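Local coordinates for protein histone-lysine N-methyltransferase family member SUVH9 (Arabidopsis thaliana, PDB 4NJ5) that acts in gene silencing, probably by binding methylated DNA and recruiting RNA polymerase V to chromatin, although it lacks methyltransferase activity, at residues 300-305 / 338-343; 322-327 / 350-355; 328-333 / 468-473; 358-363 / 383-388. All coordinates share one frame; numbering follows the deposited sequence.

Interaction 1. Residues 300-305 / 338-343; sequences SGCDCV and HECGSA. With ZN (zinc ion), chain B; ZN (zinc ion), chain D; ZN (zinc ion), chain C.
C302 and C340 each lend one sulfur to two zinc ions at once, and one of these ions, zinc B, is common to both. This double use of sulfur is the signature of the pre-SET triangular cluster, in which nine cysteines hold three zincs. At zinc B the metal bonds are 2.3 Å from C302 SG and 2.4 Å from C340 SG, and C314 and C344 complete the site. From there the two sulfurs diverge. C302 SG also reaches zinc D at 2.6 Å, longer than the 2.3 Å bond that C304 SG makes to the same ion, whereas C340 SG turns to zinc C. The third bridging cysteine, C308, joins zincs D and C and so closes the triangle. The first torsion of C302 (chi1 66°) sets its sulfur between the backbone N and the carbonyl carbon, from where it reaches both ions.

Away from the metals the segments meet at G301 and A343, whose methyl faces the G301 backbone. A side chain on G301 would run into the A343 carbonyl carbon, which fits the glycine there. The approach is a CA-H···O contact, not a conventional backbone bond. In it the G301 CA lies 3.3 Å from A343 O, with an angle of 145° at the hydrogen.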
# COMPACT_ATOMS: atom_id res chain seq x y z
N SER A 300 -13.55 -32.15 -2.68
CA SER A 300 -13.89 -32.13 -1.27
C SER A 300 -13.56 -30.77 -0.64
O SER A 300 -12.60 -30.12 -1.04
CB SER A 300 -13.14 -33.24 -0.57
OG SER A 300 -11.81 -33.25 -1.04
N GLY A 301 -14.37 -30.37 0.34
CA GLY A 301 -14.19 -29.10 1.02
C GLY A 301 -13.84 -29.32 2.48
O GLY A 301 -14.01 -30.42 3.01
N CYS A 302 -13.34 -28.27 3.13
CA CYS A 302 -13.07 -28.36 4.56
C CYS A 302 -14.37 -28.22 5.35
O CYS A 302 -15.41 -27.86 4.80
CB CYS A 302 -12.04 -27.32 5.00
SG CYS A 302 -12.62 -25.63 4.85
N ASP A 303 -14.29 -28.50 6.65
CA ASP A 303 -15.47 -28.49 7.52
C ASP A 303 -15.38 -27.42 8.61
O ASP A 303 -15.83 -27.63 9.73
CB ASP A 303 -15.65 -29.87 8.16
CG ASP A 303 -14.42 -30.32 8.95
OD1 ASP A 303 -13.41 -29.59 8.94
OD2 ASP A 303 -14.47 -31.40 9.57
N CYS A 304 -14.80 -26.28 8.26
CA CYS A 304 -14.55 -25.21 9.23
C CYS A 304 -15.74 -24.28 9.39
O CYS A 304 -15.71 -23.13 8.95
CB CYS A 304 -13.32 -24.40 8.82
SG CYS A 304 -11.82 -25.38 8.71
N VAL A 305 -16.79 -24.78 10.04
CA VAL A 305 -18.06 -24.08 10.15
C VAL A 305 -17.97 -22.70 10.82
O VAL A 305 -18.92 -21.92 10.75
CB VAL A 305 -19.11 -24.94 10.86
CG1 VAL A 305 -19.32 -26.24 10.10
CG2 VAL A 305 -18.67 -25.22 12.29
N HIS A 338 -5.23 -22.33 -3.18
CA HIS A 338 -6.52 -23.01 -3.12
C HIS A 338 -7.43 -22.33 -2.11
O HIS A 338 -7.29 -22.51 -0.90
CB HIS A 338 -6.34 -24.48 -2.74
CG HIS A 338 -5.51 -25.27 -3.70
ND1 HIS A 338 -6.05 -25.97 -4.75
CD2 HIS A 338 -4.17 -25.48 -3.76
CE1 HIS A 338 -5.09 -26.58 -5.42
NE2 HIS A 338 -3.94 -26.30 -4.84
N GLU A 339 -8.36 -21.52 -2.61
CA GLU A 339 -9.36 -20.89 -1.75
C GLU A 339 -10.49 -21.88 -1.48
O GLU A 339 -10.66 -22.84 -2.22
CB GLU A 339 -9.91 -19.61 -2.38
CG GLU A 339 -8.96 -18.42 -2.27
CD GLU A 339 -9.56 -17.12 -2.77
OE1 GLU A 339 -10.78 -17.07 -3.02
OE2 GLU A 339 -8.79 -16.15 -2.92
N CYS A 340 -11.25 -21.64 -0.42
CA CYS A 340 -12.41 -22.47 -0.14
C CYS A 340 -13.49 -22.24 -1.19
O CYS A 340 -13.64 -21.13 -1.70
CB CYS A 340 -12.96 -22.16 1.25
SG CYS A 340 -11.78 -22.49 2.57
N GLY A 341 -14.22 -23.29 -1.51
CA GLY A 341 -15.30 -23.21 -2.48
C GLY A 341 -16.62 -23.70 -1.92
O GLY A 341 -16.80 -23.79 -0.71
N SER A 342 -17.55 -24.04 -2.82
CA SER A 342 -18.88 -24.46 -2.42
C SER A 342 -18.87 -25.77 -1.63
O SER A 342 -19.77 -26.04 -0.84
CB SER A 342 -19.81 -24.58 -3.64
OG SER A 342 -19.29 -25.48 -4.60
N ALA A 343 -17.84 -26.59 -1.85
CA ALA A 343 -17.71 -27.84 -1.12
C ALA A 343 -17.29 -27.60 0.34
O ALA A 343 -17.47 -28.47 1.19
CB ALA A 343 -16.73 -28.77 -1.82
ZN ZN B . -12.04 -24.84 2.74
ZN ZN D . -10.94 -24.90 6.63
ZN ZN C . -12.56 -21.74 4.71

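Interaction 2. Residues 322-327 / 350-355; sequences IAYDYN and CRNRVT. With ZN (zinc ion), chain C.
R351 reaches across to Y324, Y326 and I322 in the pre-SET region, where a type I turn from C350 to R353 carries a zinc ligand past residues 322-327. The polar contacts centre on the guanidinium. R351 NH1 donates to Y324 O at 2.8 Å and to a water that in turn donates to I322 O, while NE and NH2 bond the carbonyls of C308 and G309. All three nitrogens thus have carbonyl partners. Cutting the side chain back to an alanine would probably leave the carbonyls of Y324, C308 and G309 without their common donor and bare the Y326 face that CD covers.

Stacked groups help hold the R351 guanidinium flat. I322 covers one face, its CG1 lying 3.4 Å from R351 NH2, and Y326 covers the opposite one with its ring plane turned 24° away. R351 CD sits over the Y326 ring centre, 3.6 Å from the centroid, in a CH-pi contact. Its CG lies between the backbone N and the carbonyl carbon (chi1 72°), and the chain extends from CG to NE across that ring face.

A second CH-pi contact places V354 CG2 over one face of Y324, 3.5 Å from the centroid, with A323 CB on the other face. At that ring's edge, N352 OD1 lies in plane and accepts from a water bound to A323 N; its ND2 donates to H338 O. Within the turn, N352 N donates to the zinc-bound C350 SG over 3.2 Å at 165°.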
# COMPACT_ATOMS: atom_id res chain seq x y z
N ILE A 322 -2.42 -21.55 5.00
CA ILE A 322 -3.47 -20.75 4.38
C ILE A 322 -2.86 -19.46 3.84
O ILE A 322 -2.15 -18.75 4.55
CB ILE A 322 -4.58 -20.41 5.39
CG1 ILE A 322 -5.20 -21.69 5.94
CG2 ILE A 322 -5.65 -19.56 4.73
CD1 ILE A 322 -6.10 -22.41 4.96
N ALA A 323 -3.14 -19.16 2.57
CA ALA A 323 -2.51 -18.05 1.87
C ALA A 323 -2.66 -16.68 2.56
O ALA A 323 -1.78 -15.84 2.45
CB ALA A 323 -3.00 -17.97 0.44
N TYR A 324 -3.77 -16.47 3.26
CA TYR A 324 -4.09 -15.13 3.76
C TYR A 324 -4.20 -15.07 5.27
O TYR A 324 -4.52 -16.07 5.92
CB TYR A 324 -5.40 -14.63 3.14
CG TYR A 324 -5.57 -14.98 1.69
CD1 TYR A 324 -5.10 -14.14 0.69
CD2 TYR A 324 -6.21 -16.15 1.31
CE1 TYR A 324 -5.26 -14.45 -0.65
CE2 TYR A 324 -6.39 -16.47 -0.02
CZ TYR A 324 -5.91 -15.62 -1.00
OH TYR A 324 -6.08 -15.95 -2.33
N ASP A 325 -3.95 -13.88 5.83
CA ASP A 325 -4.19 -13.64 7.24
C ASP A 325 -5.68 -13.35 7.47
O ASP A 325 -6.48 -13.49 6.54
CB ASP A 325 -3.29 -12.52 7.80
CG ASP A 325 -3.56 -11.15 7.18
OD1 ASP A 325 -4.55 -10.97 6.43
OD2 ASP A 325 -2.77 -10.22 7.46
N TYR A 326 -6.04 -12.95 8.68
CA TYR A 326 -7.45 -12.69 8.99
C TYR A 326 -7.95 -11.34 8.49
O TYR A 326 -9.11 -10.98 8.71
CB TYR A 326 -7.73 -12.87 10.48
CG TYR A 326 -7.68 -14.31 10.92
CD1 TYR A 326 -8.82 -15.11 10.89
CD2 TYR A 326 -6.49 -14.88 11.34
CE1 TYR A 326 -8.78 -16.43 11.28
CE2 TYR A 326 -6.43 -16.21 11.73
CZ TYR A 326 -7.58 -16.98 11.70
OH TYR A 326 -7.53 -18.30 12.09
N ASN A 327 -7.08 -10.59 7.82
CA ASN A 327 -7.47 -9.29 7.27
C ASN A 327 -7.59 -9.37 5.75
O ASN A 327 -7.82 -8.36 5.08
CB ASN A 327 -6.46 -8.22 7.68
CG ASN A 327 -7.02 -6.81 7.59
OD1 ASN A 327 -8.22 -6.60 7.76
ND2 ASN A 327 -6.15 -5.84 7.33
N CYS A 350 -14.92 -16.47 6.03
CA CYS A 350 -13.68 -17.23 6.17
C CYS A 350 -12.49 -16.53 5.50
O CYS A 350 -12.61 -15.99 4.40
CB CYS A 350 -13.83 -18.63 5.59
SG CYS A 350 -12.26 -19.51 5.45
N ARG A 351 -11.34 -16.55 6.17
CA ARG A 351 -10.15 -15.88 5.67
C ARG A 351 -9.60 -16.50 4.38
O ARG A 351 -8.75 -15.91 3.72
CB ARG A 351 -9.05 -15.85 6.73
CG ARG A 351 -8.39 -17.21 6.99
CD ARG A 351 -7.25 -17.08 7.98
NE ARG A 351 -6.79 -18.38 8.47
CZ ARG A 351 -5.54 -18.81 8.40
NH1 ARG A 351 -4.60 -18.04 7.86
NH2 ARG A 351 -5.22 -20.01 8.87
N ASN A 352 -10.08 -17.68 4.02
CA ASN A 352 -9.60 -18.34 2.81
C ASN A 352 -10.54 -18.14 1.63
O ASN A 352 -10.64 -18.99 0.74
CB ASN A 352 -9.33 -19.82 3.06
CG ASN A 352 -8.37 -20.42 2.05
OD1 ASN A 352 -7.50 -19.72 1.52
ND2 ASN A 352 -8.52 -21.71 1.77
N ARG A 353 -11.23 -17.00 1.62
CA ARG A 353 -12.15 -16.67 0.53
C ARG A 353 -11.91 -15.24 0.03
O ARG A 353 -12.86 -14.49 -0.19
CB ARG A 353 -13.61 -16.83 0.97
CG ARG A 353 -14.03 -18.26 1.29
CD ARG A 353 -15.52 -18.32 1.62
NE ARG A 353 -15.97 -19.66 1.99
CZ ARG A 353 -16.40 -20.58 1.13
NH1 ARG A 353 -16.43 -20.31 -0.17
NH2 ARG A 353 -16.80 -21.77 1.56
N VAL A 354 -10.65 -14.87 -0.17
CA VAL A 354 -10.30 -13.49 -0.52
C VAL A 354 -10.66 -13.10 -1.96
O VAL A 354 -11.50 -12.22 -2.17
CB VAL A 354 -8.81 -13.20 -0.24
CG1 VAL A 354 -8.43 -11.81 -0.75
CG2 VAL A 354 -8.53 -13.32 1.24
N THR A 355 -10.03 -13.74 -2.94
CA THR A 355 -10.15 -13.30 -4.33
C THR A 355 -11.52 -13.55 -4.96
O THR A 355 -11.89 -12.89 -5.93
CB THR A 355 -9.04 -13.90 -5.23
OG1 THR A 355 -9.24 -15.32 -5.35
CG2 THR A 355 -7.67 -13.63 -4.64
ZN ZN C . -12.56 -21.74 4.71
O HOH W 1 -2.06 -19.02 7.56
O HOH W 2 -4.89 -20.58 1.22

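Interaction 3. Residues 328-333 / 468-473; sequences GTLIRQ and NVIVQF
Q333 and Q472 bring the two backbones closest, yet their CA atoms remain 7.1 Å apart, so the irregular segment 328-333 meets strand 469-475 through side chains and not as a paired strand. The strand belongs to a mixed sheet built mainly from SET strands, with 337-338 of the pre-SET region at one edge; segment 328-333 also comes from the pre-SET region. On the apolar side, L330 CD2 touches I470 CD1 at 3.8 Å, and Q333 CG comes to the same methyl at 3.9 Å from another direction. The I470 methyl is therefore shared by both residues.

Q472 brings its amide up to the other backbone. Its chain bends at chi2 (-76°), which folds the amide back over its own strand. Q472 NE2 then donates to V471 O at 2.9 Å in a nearly straight bond of 170°, with that oxygen in the amide plane. Q472 OE1 faces Q333, 3.4 Å from its CA, and accepts from K334 N just beyond. A leucine in its place would probably leave K334 N without this acceptor and V471 O without the amide donor. Q333 crosses Q472 at about a right angle, its NE2 bonding S418 O and its OE1 taking a water that binds Q472 NE2 only weakly.

In this buried contact, aliphatic carbons of L330, I470 and Q333 supply the apolar packing, while each glutamine amide is satisfied by carbonyl, backbone N-H or water partners that should hold its orientation.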
# COMPACT_ATOMS: atom_id res chain seq x y z
N GLY A 328 -7.42 -10.57 5.21
CA GLY A 328 -7.53 -10.81 3.78
C GLY A 328 -6.24 -10.53 3.03
O GLY A 328 -6.24 -10.45 1.80
N THR A 329 -5.15 -10.40 3.77
CA THR A 329 -3.87 -10.00 3.20
C THR A 329 -2.98 -11.20 2.88
O THR A 329 -2.84 -12.11 3.70
CB THR A 329 -3.11 -9.06 4.17
OG1 THR A 329 -3.97 -7.99 4.58
CG2 THR A 329 -1.88 -8.47 3.50
N LEU A 330 -2.40 -11.20 1.69
CA LEU A 330 -1.46 -12.26 1.30
C LEU A 330 -0.26 -12.26 2.24
O LEU A 330 0.35 -11.22 2.47
CB LEU A 330 -1.00 -12.09 -0.15
CG LEU A 330 -0.07 -13.19 -0.67
CD1 LEU A 330 -0.82 -14.51 -0.78
CD2 LEU A 330 0.56 -12.82 -2.01
N ILE A 331 0.08 -13.43 2.78
CA ILE A 331 1.21 -13.56 3.69
C ILE A 331 2.53 -13.70 2.93
O ILE A 331 3.49 -12.98 3.19
CB ILE A 331 1.02 -14.75 4.65
CG1 ILE A 331 -0.26 -14.58 5.48
CG2 ILE A 331 2.23 -14.90 5.56
CD1 ILE A 331 -0.65 -15.80 6.30
N ARG A 332 2.57 -14.65 1.99
CA ARG A 332 3.73 -14.86 1.13
C ARG A 332 3.28 -15.34 -0.25
O ARG A 332 2.16 -15.84 -0.39
CB ARG A 332 4.68 -15.88 1.75
CG ARG A 332 4.07 -17.26 1.98
CD ARG A 332 5.04 -18.18 2.71
NE ARG A 332 6.00 -17.42 3.50
CZ ARG A 332 5.83 -17.07 4.77
NH1 ARG A 332 4.73 -17.42 5.43
NH2 ARG A 332 6.76 -16.36 5.38
N GLN A 333 4.13 -15.19 -1.26
CA GLN A 333 3.86 -15.74 -2.59
C GLN A 333 3.83 -17.28 -2.55
O GLN A 333 4.56 -17.90 -1.79
CB GLN A 333 4.94 -15.30 -3.60
CG GLN A 333 4.92 -13.82 -3.99
CD GLN A 333 5.87 -13.51 -5.14
OE1 GLN A 333 6.12 -14.36 -5.99
NE2 GLN A 333 6.39 -12.29 -5.17
N ASN A 468 4.63 -2.69 -9.03
CA ASN A 468 4.10 -2.62 -7.68
C ASN A 468 2.94 -3.58 -7.47
O ASN A 468 2.24 -3.53 -6.45
CB ASN A 468 3.68 -1.18 -7.32
CG ASN A 468 2.73 -0.57 -8.35
OD1 ASN A 468 2.26 -1.25 -9.26
ND2 ASN A 468 2.44 0.71 -8.18
N VAL A 469 2.73 -4.47 -8.44
CA VAL A 469 1.66 -5.46 -8.38
C VAL A 469 2.19 -6.84 -8.73
O VAL A 469 2.83 -7.03 -9.77
CB VAL A 469 0.50 -5.11 -9.33
CG1 VAL A 469 -0.56 -6.19 -9.29
CG2 VAL A 469 -0.09 -3.75 -8.98
N ILE A 470 1.91 -7.82 -7.87
CA ILE A 470 2.32 -9.20 -8.14
C ILE A 470 1.14 -10.06 -8.56
O ILE A 470 -0.03 -9.71 -8.35
CB ILE A 470 2.99 -9.86 -6.92
CG1 ILE A 470 2.00 -9.99 -5.77
CG2 ILE A 470 4.24 -9.08 -6.51
CD1 ILE A 470 2.48 -10.88 -4.65
N VAL A 471 1.47 -11.21 -9.14
CA VAL A 471 0.48 -12.15 -9.64
C VAL A 471 0.47 -13.42 -8.79
O VAL A 471 1.52 -13.90 -8.37
CB VAL A 471 0.79 -12.52 -11.11
CG1 VAL A 471 -0.14 -13.62 -11.61
CG2 VAL A 471 0.71 -11.29 -12.00
N GLN A 472 -0.73 -13.93 -8.52
CA GLN A 472 -0.90 -15.23 -7.88
C GLN A 472 -1.94 -16.05 -8.63
O GLN A 472 -2.99 -15.52 -9.02
CB GLN A 472 -1.32 -15.08 -6.42
CG GLN A 472 -0.27 -14.45 -5.51
CD GLN A 472 0.85 -15.40 -5.15
OE1 GLN A 472 0.82 -16.06 -4.11
NE2 GLN A 472 1.87 -15.47 -6.01
N PHE A 473 -1.67 -17.33 -8.83
CA PHE A 473 -2.65 -18.22 -9.44
C PHE A 473 -3.57 -18.82 -8.38
O PHE A 473 -3.11 -19.46 -7.43
CB PHE A 473 -1.96 -19.32 -10.27
CG PHE A 473 -1.21 -18.79 -11.46
CD1 PHE A 473 -1.87 -18.13 -12.48
CD2 PHE A 473 0.16 -18.97 -11.58
CE1 PHE A 473 -1.19 -17.64 -13.59
CE2 PHE A 473 0.86 -18.48 -12.68
CZ PHE A 473 0.18 -17.82 -13.68
O HOH W 3 4.64 -16.67 -7.08

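Interaction 4. Residues 358-363 / 383-388; sequences GLRNRL and AGAFIC
R360 grips the carbonyl of F386 at the start of strand 386-389, an edge of the mixed sheet built mainly from SET strands, with 337-338 of the pre-SET region at its other edge. R360 forms the exposed rim of the contact. R360 NH1 donates to F386 O at 2.7 Å, and NH2 adds a weak bond to the same oxygen. The NH1 donor stands 41° out of the carbonyl plane, so the main bond is not on a lone pair. The guanidinium and the F386 ring lie only 7° from parallel, and R360 NH1 meets F386 CD2 obliquely at 3.5 Å. N361 OD1 lies over the centre of the guanidinium face.

Two waters bridge the segments here. One molecule accepts from R360 N at 2.9 Å and lies against I387 O; a second donates to both N361 OD1 and F386 O. N361 is steadied from outside, because its ND2 bonds D379 OD2.

The buried side, by contrast, is made mostly by carbon atoms, against carbons and carbonyl oxygens. L359 has CG anti to the backbone N (chi1 171°), and this carries L359 CD1 to 3.3 Å from I387 O and 4.0 Å from C388 CB. Packing is less close farther along, where L363 CD1 and I387 CG2 are 4.4 Å apart at the beginning of strand 363-367, part of another sheet. The F386 ring reaches back to G358, whose carbonyl oxygen lies at the ring edge, 3.7 Å from F386 CE2.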
# COMPACT_ATOMS: atom_id res chain seq x y z
N GLY A 358 -14.03 -10.65 -5.58
CA GLY A 358 -13.91 -9.77 -6.74
C GLY A 358 -13.48 -8.36 -6.37
O GLY A 358 -13.27 -8.06 -5.19
N LEU A 359 -13.35 -7.50 -7.37
CA LEU A 359 -12.91 -6.12 -7.16
C LEU A 359 -13.80 -5.38 -6.17
O LEU A 359 -15.02 -5.48 -6.22
CB LEU A 359 -12.85 -5.37 -8.49
CG LEU A 359 -12.61 -3.85 -8.43
CD1 LEU A 359 -11.21 -3.54 -7.92
CD2 LEU A 359 -12.86 -3.19 -9.78
N ARG A 360 -13.17 -4.64 -5.26
CA ARG A 360 -13.88 -3.87 -4.24
C ARG A 360 -13.29 -2.47 -4.10
O ARG A 360 -13.84 -1.63 -3.38
CB ARG A 360 -13.81 -4.58 -2.89
CG ARG A 360 -12.48 -4.39 -2.19
CD ARG A 360 -12.25 -5.46 -1.13
NE ARG A 360 -10.90 -5.39 -0.57
CZ ARG A 360 -9.81 -5.88 -1.17
NH1 ARG A 360 -9.90 -6.45 -2.36
NH2 ARG A 360 -8.63 -5.77 -0.58
N ASN A 361 -12.17 -2.22 -4.77
CA ASN A 361 -11.53 -0.91 -4.76
C ASN A 361 -11.97 -0.06 -5.94
O ASN A 361 -12.29 -0.58 -7.01
CB ASN A 361 -10.01 -1.07 -4.75
CG ASN A 361 -9.48 -1.56 -3.42
OD1 ASN A 361 -8.97 -2.67 -3.32
ND2 ASN A 361 -9.60 -0.73 -2.39
N ARG A 362 -11.99 1.26 -5.75
CA ARG A 362 -12.37 2.15 -6.84
C ARG A 362 -11.15 2.48 -7.69
O ARG A 362 -10.20 3.11 -7.22
CB ARG A 362 -13.03 3.42 -6.29
CG ARG A 362 -13.82 4.22 -7.33
CD ARG A 362 -14.66 5.32 -6.68
NE ARG A 362 -15.99 4.87 -6.30
CZ ARG A 362 -16.29 4.34 -5.12
NH1 ARG A 362 -17.54 3.96 -4.86
NH2 ARG A 362 -15.36 4.18 -4.19
N LEU A 363 -11.18 2.05 -8.94
CA LEU A 363 -10.05 2.23 -9.84
C LEU A 363 -10.38 3.17 -10.99
O LEU A 363 -11.54 3.45 -11.28
CB LEU A 363 -9.58 0.89 -10.40
CG LEU A 363 -9.28 -0.21 -9.38
CD1 LEU A 363 -8.94 -1.51 -10.10
CD2 LEU A 363 -8.15 0.21 -8.46
N ALA A 383 0.22 -3.33 1.38
CA ALA A 383 1.08 -4.41 0.94
C ALA A 383 0.43 -5.77 1.14
O ALA A 383 -0.02 -6.10 2.23
CB ALA A 383 2.41 -4.36 1.68
N GLY A 384 0.37 -6.56 0.06
CA GLY A 384 -0.18 -7.90 0.13
C GLY A 384 -1.68 -7.98 -0.04
O GLY A 384 -2.26 -9.06 0.01
N ALA A 385 -2.33 -6.83 -0.23
CA ALA A 385 -3.78 -6.79 -0.39
C ALA A 385 -4.22 -7.19 -1.80
O ALA A 385 -3.51 -6.93 -2.78
CB ALA A 385 -4.32 -5.42 -0.05
N PHE A 386 -5.39 -7.82 -1.90
CA PHE A 386 -5.95 -8.21 -3.19
C PHE A 386 -6.58 -7.02 -3.89
O PHE A 386 -7.36 -6.28 -3.29
CB PHE A 386 -6.99 -9.32 -3.00
CG PHE A 386 -7.82 -9.60 -4.24
CD1 PHE A 386 -7.24 -10.13 -5.38
CD2 PHE A 386 -9.18 -9.35 -4.24
CE1 PHE A 386 -8.00 -10.40 -6.51
CE2 PHE A 386 -9.95 -9.61 -5.37
CZ PHE A 386 -9.36 -10.14 -6.50
N ILE A 387 -6.25 -6.84 -5.16
CA ILE A 387 -6.78 -5.72 -5.92
C ILE A 387 -7.95 -6.16 -6.79
O ILE A 387 -9.09 -5.75 -6.58
CB ILE A 387 -5.68 -5.06 -6.77
CG1 ILE A 387 -4.55 -4.55 -5.87
CG2 ILE A 387 -6.24 -3.92 -7.61
CD1 ILE A 387 -3.31 -4.09 -6.61
N CYS A 388 -7.67 -7.03 -7.74
CA CYS A 388 -8.67 -7.52 -8.67
C CYS A 388 -8.11 -8.70 -9.44
O CYS A 388 -6.90 -8.97 -9.39
CB CYS A 388 -9.04 -6.43 -9.67
SG CYS A 388 -7.65 -5.95 -10.71
O HOH W 4 -10.36 -5.07 -4.54
O HOH W 5 -7.41 -3.79 -1.68

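In the fold
From the zinc cluster to the SET sheet, the contacts form a continuous chain. Interactions 1 and 2 have centres 12 Å apart and share zinc C; E339 OE2 probably bonds both T355 OG1 and Y324 OH between them. Interaction 2 passes on to interaction 3, 11 Å away, through a probable A323 O to I331 N bond. Interaction 4 lies 11 Å beyond that; G384 O probably accepts from L330 N, and both reach the sheet holding strands 386-389 and 469-475. Along the sequence, interactions 1, 2 and 3 interleave, while interaction 4 is nested inside the loop closed by interaction 3. The zinc-bound pre-SET region is thereby tied to the SET domain at several points.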